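Local coordinates for protein (S)-ureidoglycine--glyoxylate transaminase (Bacillus subtilis, PDB 3ISL) that catalyses the pyridoxal-phosphate-dependent transamination of (S)-ureidoglycine with glyoxylate, giving oxalurate and glycine in purine breakdown, at residues G279-L282 with V283-G287; E289-F292 with E293-H297. All coordinates share one frame; numbering follows the deposited sequence.

Contact 1: residues G279-L282 with V283-G287; sequences GVRL and VLEEG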
loop_
_atom_site.group_PDB
_atom_site.type_symbol
_atom_site.label_atom_id
_atom_site.label_comp_id
_atom_site.label_asym_id
_atom_site.label_seq_id
_atom_site.Cartn_x
_atom_site.Cartn_y
_atom_site.Cartn_z
ATOM N N GLY A 279 8.401 -10.880 9.275
ATOM C CA GLY A 279 9.145 -11.440 8.129
ATOM C C GLY A 279 10.643 -11.144 8.155
ATOM O O GLY A 279 11.457 -12.047 7.976
ATOM N N VAL A 280 11.011 -9.890 8.457
ATOM C CA VAL A 280 12.415 -9.573 8.626
ATOM C C VAL A 280 12.977 -10.242 9.895
ATOM O O VAL A 280 14.116 -10.723 9.923
ATOM C CB VAL A 280 12.651 -8.060 8.690
ATOM C CG1 VAL A 280 14.096 -7.804 8.548
ATOM C CG2 VAL A 280 11.927 -7.451 7.476
ATOM N N ARG A 281 12.188 -10.334 10.943
ATOM C CA ARG A 281 12.792 -11.036 12.106
ATOM C C ARG A 281 13.184 -12.480 11.714
ATOM O O ARG A 281 14.177 -12.975 12.195
ATOM C CB ARG A 281 11.843 -11.043 13.314
ATOM C CG ARG A 281 12.195 -12.013 14.420
ATOM C CD ARG A 281 11.219 -11.933 15.548
ATOM N NE ARG A 281 9.890 -12.474 15.245
ATOM C CZ ARG A 281 9.537 -13.756 15.350
ATOM N NH1 ARG A 281 10.419 -14.719 15.649
ATOM N NH2 ARG A 281 8.281 -14.074 15.099
ATOM N N LEU A 282 12.367 -13.158 10.897
ATOM C CA LEU A 282 12.643 -14.532 10.498
ATOM C C LEU A 282 13.844 -14.635 9.625
ATOM O O LEU A 282 14.626 -15.623 9.746
ATOM C CB LEU A 282 11.467 -15.236 9.814
ATOM C CG LEU A 282 10.207 -15.366 10.666
ATOM C CD1 LEU A 282 9.148 -16.243 9.969
ATOM C CD2 LEU A 282 10.448 -15.864 12.079
ATOM N N VAL A 283 14.031 -13.655 8.749
ATOM C CA VAL A 283 15.278 -13.699 7.983
ATOM C C VAL A 283 16.518 -13.592 8.848
ATOM O O VAL A 283 17.469 -14.313 8.670
ATOM C CB VAL A 283 15.317 -12.860 6.656
ATOM C CG1 VAL A 283 14.013 -12.333 6.207
ATOM C CG2 VAL A 283 16.686 -12.083 6.326
ATOM N N LEU A 284 16.468 -12.706 9.799
ATOM C CA LEU A 284 17.599 -12.486 10.681
ATOM C C LEU A 284 17.814 -13.660 11.632
ATOM O O LEU A 284 18.911 -13.852 12.075
ATOM C CB LEU A 284 17.367 -11.172 11.448
ATOM C CG LEU A 284 17.989 -9.876 10.895
ATOM C CD1 LEU A 284 18.731 -9.824 9.468
ATOM C CD2 LEU A 284 17.143 -8.701 11.112
ATOM N N GLU A 285 16.765 -14.425 11.976
ATOM C CA GLU A 285 16.949 -15.560 12.840
ATOM C C GLU A 285 17.622 -16.671 12.073
ATOM O O GLU A 285 18.444 -17.386 12.639
ATOM C CB GLU A 285 15.663 -16.065 13.471
ATOM C CG GLU A 285 14.965 -15.000 14.346
ATOM C CD GLU A 285 13.761 -15.531 15.157
ATOM O OE1 GLU A 285 13.269 -16.634 14.829
ATOM O OE2 GLU A 285 13.337 -14.833 16.149
ATOM N N GLU A 286 17.263 -16.808 10.788
ATOM C CA GLU A 286 17.939 -17.715 9.915
ATOM C C GLU A 286 19.426 -17.352 9.771
ATOM O O GLU A 286 20.327 -18.224 9.852
ATOM C CB GLU A 286 17.240 -17.801 8.543
ATOM C CG GLU A 286 17.893 -18.949 7.663
ATOM C CD GLU A 286 17.161 -19.239 6.357
ATOM O OE1 GLU A 286 16.211 -18.493 6.027
ATOM O OE2 GLU A 286 17.495 -20.247 5.634
ATOM N N GLY A 287 19.713 -16.063 9.605
ATOM C CA GLY A 287 21.069 -15.688 9.300
ATOM C C GLY A 287 21.114 -15.387 7.814
ATOM O O GLY A 287 20.744 -16.251 6.962
#

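Contact 2: residues E289-F292 with E293-H297; sequences ETRF and ERHRH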
loop_
_atom_site.group_PDB
_atom_site.type_symbol
_atom_site.label_atom_id
_atom_site.label_comp_id
_atom_site.label_asym_id
_atom_site.label_seq_id
_atom_site.Cartn_x
_atom_site.Cartn_y
_atom_site.Cartn_z
ATOM N N GLU A 289 23.773 -14.964 5.700
ATOM C CA GLU A 289 24.638 -15.890 4.942
ATOM C C GLU A 289 24.098 -17.341 4.843
ATOM O O GLU A 289 24.066 -17.899 3.748
ATOM C CB GLU A 289 26.101 -15.828 5.413
ATOM C CG GLU A 289 27.027 -15.242 4.313
ATOM C CD GLU A 289 27.348 -13.807 4.511
ATOM O OE1 GLU A 289 26.441 -12.983 4.405
ATOM O OE2 GLU A 289 28.540 -13.471 4.759
ATOM N N THR A 290 23.592 -17.899 5.964
ATOM C CA THR A 290 22.847 -19.165 5.979
ATOM C C THR A 290 21.672 -19.110 5.013
ATOM O O THR A 290 21.499 -19.987 4.170
ATOM C CB THR A 290 22.330 -19.495 7.411
ATOM O OG1 THR A 290 23.434 -19.501 8.283
ATOM C CG2 THR A 290 21.644 -20.877 7.525
ATOM N N ARG A 291 20.843 -18.076 5.118
ATOM C CA ARG A 291 19.763 -17.940 4.171
ATOM C C ARG A 291 20.213 -17.881 2.721
ATOM O O ARG A 291 19.586 -18.521 1.891
ATOM C CB ARG A 291 18.877 -16.728 4.521
ATOM C CG ARG A 291 17.674 -16.613 3.708
ATOM C CD ARG A 291 16.737 -15.639 4.413
ATOM N NE ARG A 291 15.427 -15.425 3.796
ATOM C CZ ARG A 291 14.267 -15.862 4.333
ATOM N NH1 ARG A 291 14.276 -16.579 5.448
ATOM N NH2 ARG A 291 13.100 -15.559 3.769
ATOM N N PHE A 292 21.266 -17.135 2.389
ATOM C CA PHE A 292 21.706 -17.127 0.964
ATOM C C PHE A 292 22.185 -18.493 0.494
ATOM O O PHE A 292 21.940 -18.905 -0.672
ATOM C CB PHE A 292 22.840 -16.119 0.682
ATOM C CG PHE A 292 22.568 -14.688 1.178
ATOM C CD1 PHE A 292 21.269 -14.146 1.197
ATOM C CD2 PHE A 292 23.633 -13.891 1.605
ATOM C CE1 PHE A 292 21.025 -12.840 1.667
ATOM C CE2 PHE A 292 23.393 -12.568 2.074
ATOM C CZ PHE A 292 22.095 -12.043 2.065
ATOM N N GLU A 293 22.908 -19.186 1.381
ATOM C CA GLU A 293 23.389 -20.546 1.086
ATOM C C GLU A 293 22.188 -21.526 0.932
ATOM O O GLU A 293 22.175 -22.388 0.038
ATOM C CB GLU A 293 24.370 -21.034 2.182
ATOM C CG GLU A 293 24.593 -22.543 2.113
ATOM C CD GLU A 293 25.329 -22.931 0.832
ATOM O OE1 GLU A 293 25.116 -24.058 0.300
ATOM O OE2 GLU A 293 26.134 -22.085 0.352
ATOM N N ARG A 294 21.159 -21.349 1.761
ATOM C CA ARG A 294 19.964 -22.175 1.643
ATOM C C ARG A 294 19.250 -21.961 0.279
ATOM O O ARG A 294 18.700 -22.876 -0.305
ATOM C CB ARG A 294 19.054 -21.833 2.844
ATOM C CG ARG A 294 17.786 -22.703 3.022
ATOM C CD ARG A 294 16.555 -22.054 2.455
ATOM N NE ARG A 294 16.124 -20.897 3.259
ATOM C CZ ARG A 294 14.983 -20.244 3.108
ATOM N NH1 ARG A 294 14.162 -20.605 2.155
ATOM N NH2 ARG A 294 14.720 -19.167 3.898
ATOM N N HIS A 295 19.232 -20.720 -0.209
ATOM C CA HIS A 295 18.659 -20.437 -1.540
ATOM C C HIS A 295 19.524 -21.137 -2.633
ATOM O O HIS A 295 18.991 -21.734 -3.543
ATOM C CB HIS A 295 18.514 -18.929 -1.767
ATOM C CG HIS A 295 17.292 -18.341 -1.070
ATOM N ND1 HIS A 295 17.206 -18.194 0.306
ATOM C CD2 HIS A 295 16.102 -17.908 -1.565
ATOM C CE1 HIS A 295 16.017 -17.688 0.622
ATOM N NE2 HIS A 295 15.320 -17.544 -0.496
ATOM N N ARG A 296 20.830 -21.047 -2.531
ATOM C CA ARG A 296 21.691 -21.826 -3.436
ATOM C C ARG A 296 21.495 -23.339 -3.407
ATOM O O ARG A 296 21.481 -24.049 -4.473
ATOM C CB ARG A 296 23.135 -21.501 -3.138
ATOM C CG ARG A 296 23.482 -20.060 -3.633
ATOM C CD ARG A 296 25.001 -19.870 -3.700
ATOM N NE ARG A 296 25.628 -20.066 -2.380
ATOM C CZ ARG A 296 25.738 -19.110 -1.439
ATOM N NH1 ARG A 296 25.257 -17.863 -1.631
ATOM N NH2 ARG A 296 26.343 -19.401 -0.298
ATOM N N HIS A 297 21.374 -23.882 -2.202
ATOM C CA HIS A 297 21.186 -25.320 -2.093
ATOM C C HIS A 297 19.947 -25.795 -2.948
ATOM O O HIS A 297 20.027 -26.742 -3.790
ATOM C CB HIS A 297 21.036 -25.653 -0.593
ATOM C CG HIS A 297 20.848 -27.112 -0.315
ATOM N ND1 HIS A 297 19.895 -27.590 0.560
ATOM C CD2 HIS A 297 21.512 -28.203 -0.783
ATOM C CE1 HIS A 297 19.975 -28.904 0.617
ATOM N NE2 HIS A 297 20.915 -29.301 -0.219
#

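Contact 1: residues G279-L282 with V283-G287
The guanidinium of R281 meets the carboxylate of E285 at its edge and carries CD2 of L282 over one face. L282 CD2 lies 3.6 Å above that plane, toward the rim of the group. L282 also packs on R25 and V26 of helix 24-29. E285 OE2 sits in the guanidinium plane, 3.0 Å from R281 NH1, in a fairly straight salt bridge. The carboxylate is turned 66° against the guanidinium, and NH1 reaches OE2 from above the carboxylate plane. This is an i to i+4 pair on the last turns of helix 270-286, in a class-V aminotransferase, which has the fold type I of pyridoxal-phosphate enzymes. The R281 chain starts away from 283-287, and the bend at chi3 (71°) brings its end back to E285. Its NH2 holds E278 of the same helix in a second salt bridge, so the guanidinium is gripped by carboxylates one turn before and one turn after it. R5 of the second subunit packs on both R281 and E285.

V280 and L284 lie side by side and point the same way, with V280 CG1 4.1 Å from L284 CD2. Both touch M52 of helix 40-56. V283 packs on L288 and R291 of the following helix.

Backbone bonds run through the segment from V283 N to G279 O, L284 N to V280 O, E285 N to R281 O and E286 N to L282 O. G287 follows the helix with positive phi (103°) and stands at the N-cap position of the next one. Its N still bonds to V283 O at 3.0 Å.

Contact 2: residues E289-F292 with E293-H297
R291 and R294 run side by side and point the same way, but their guanidinium planes stand 83° apart. R294 NH2 lies over one face of the R291 group, toward its rim. For the R294 group the same approach is at the edge, with R291 NH1 in its plane. The two nitrogens, R291 NH1 and R294 NH2, are 3.0 Å apart and both are donors. Both bind E286 OE1 in salt bridges, which probably accounts for the close approach of the two positive charges.

H295 lies alongside R291, its ring turned 44° from the R291 guanidinium. H295 CE1 sits over the centre of the R294 guanidinium, 3.6 Å above its plane. All this lies on the first turns of helix 288-308, within this fold type I enzyme. R291 O takes two bonds, from H295 N at 3.1 Å and from H295 ND1 at 2.9 Å, which arrive from opposite faces of the carbonyl plane. H295 NE2 accepts a hydrogen bond from G368 N, which ties the far edge of the ring to the chain around residue 368.

On the exposed flank, R296 bends at chi3 (-60°) and lays its guanidinium face over F292 O and E293 CA. R296 NH2 then makes a salt bridge to E293 OE2 at 2.8 Å.

Contacts 1 and 2 sit on consecutive helices, 270-286 and 288-308, with centres about 13 Å apart. Of eight touching residues in each, contact 1 has four buried and one exposed, contact 2 three buried and four exposed. Contact 1 packs mostly aliphatic side chains on helices 24-29 and 40-56, and its charged pair lies beside the second subunit. Contact 2 has no neighbour from another chain. It buries polar R291 and H295 as well as F292. R291 reaches the carbonyls of C199 and G178, and R294 those of G368 and C371. Its outer side carries a salt bridge within the helix. The helices meet where E286 closes on R291 and R294, with V283 CB 3.8 Å from R291 CD.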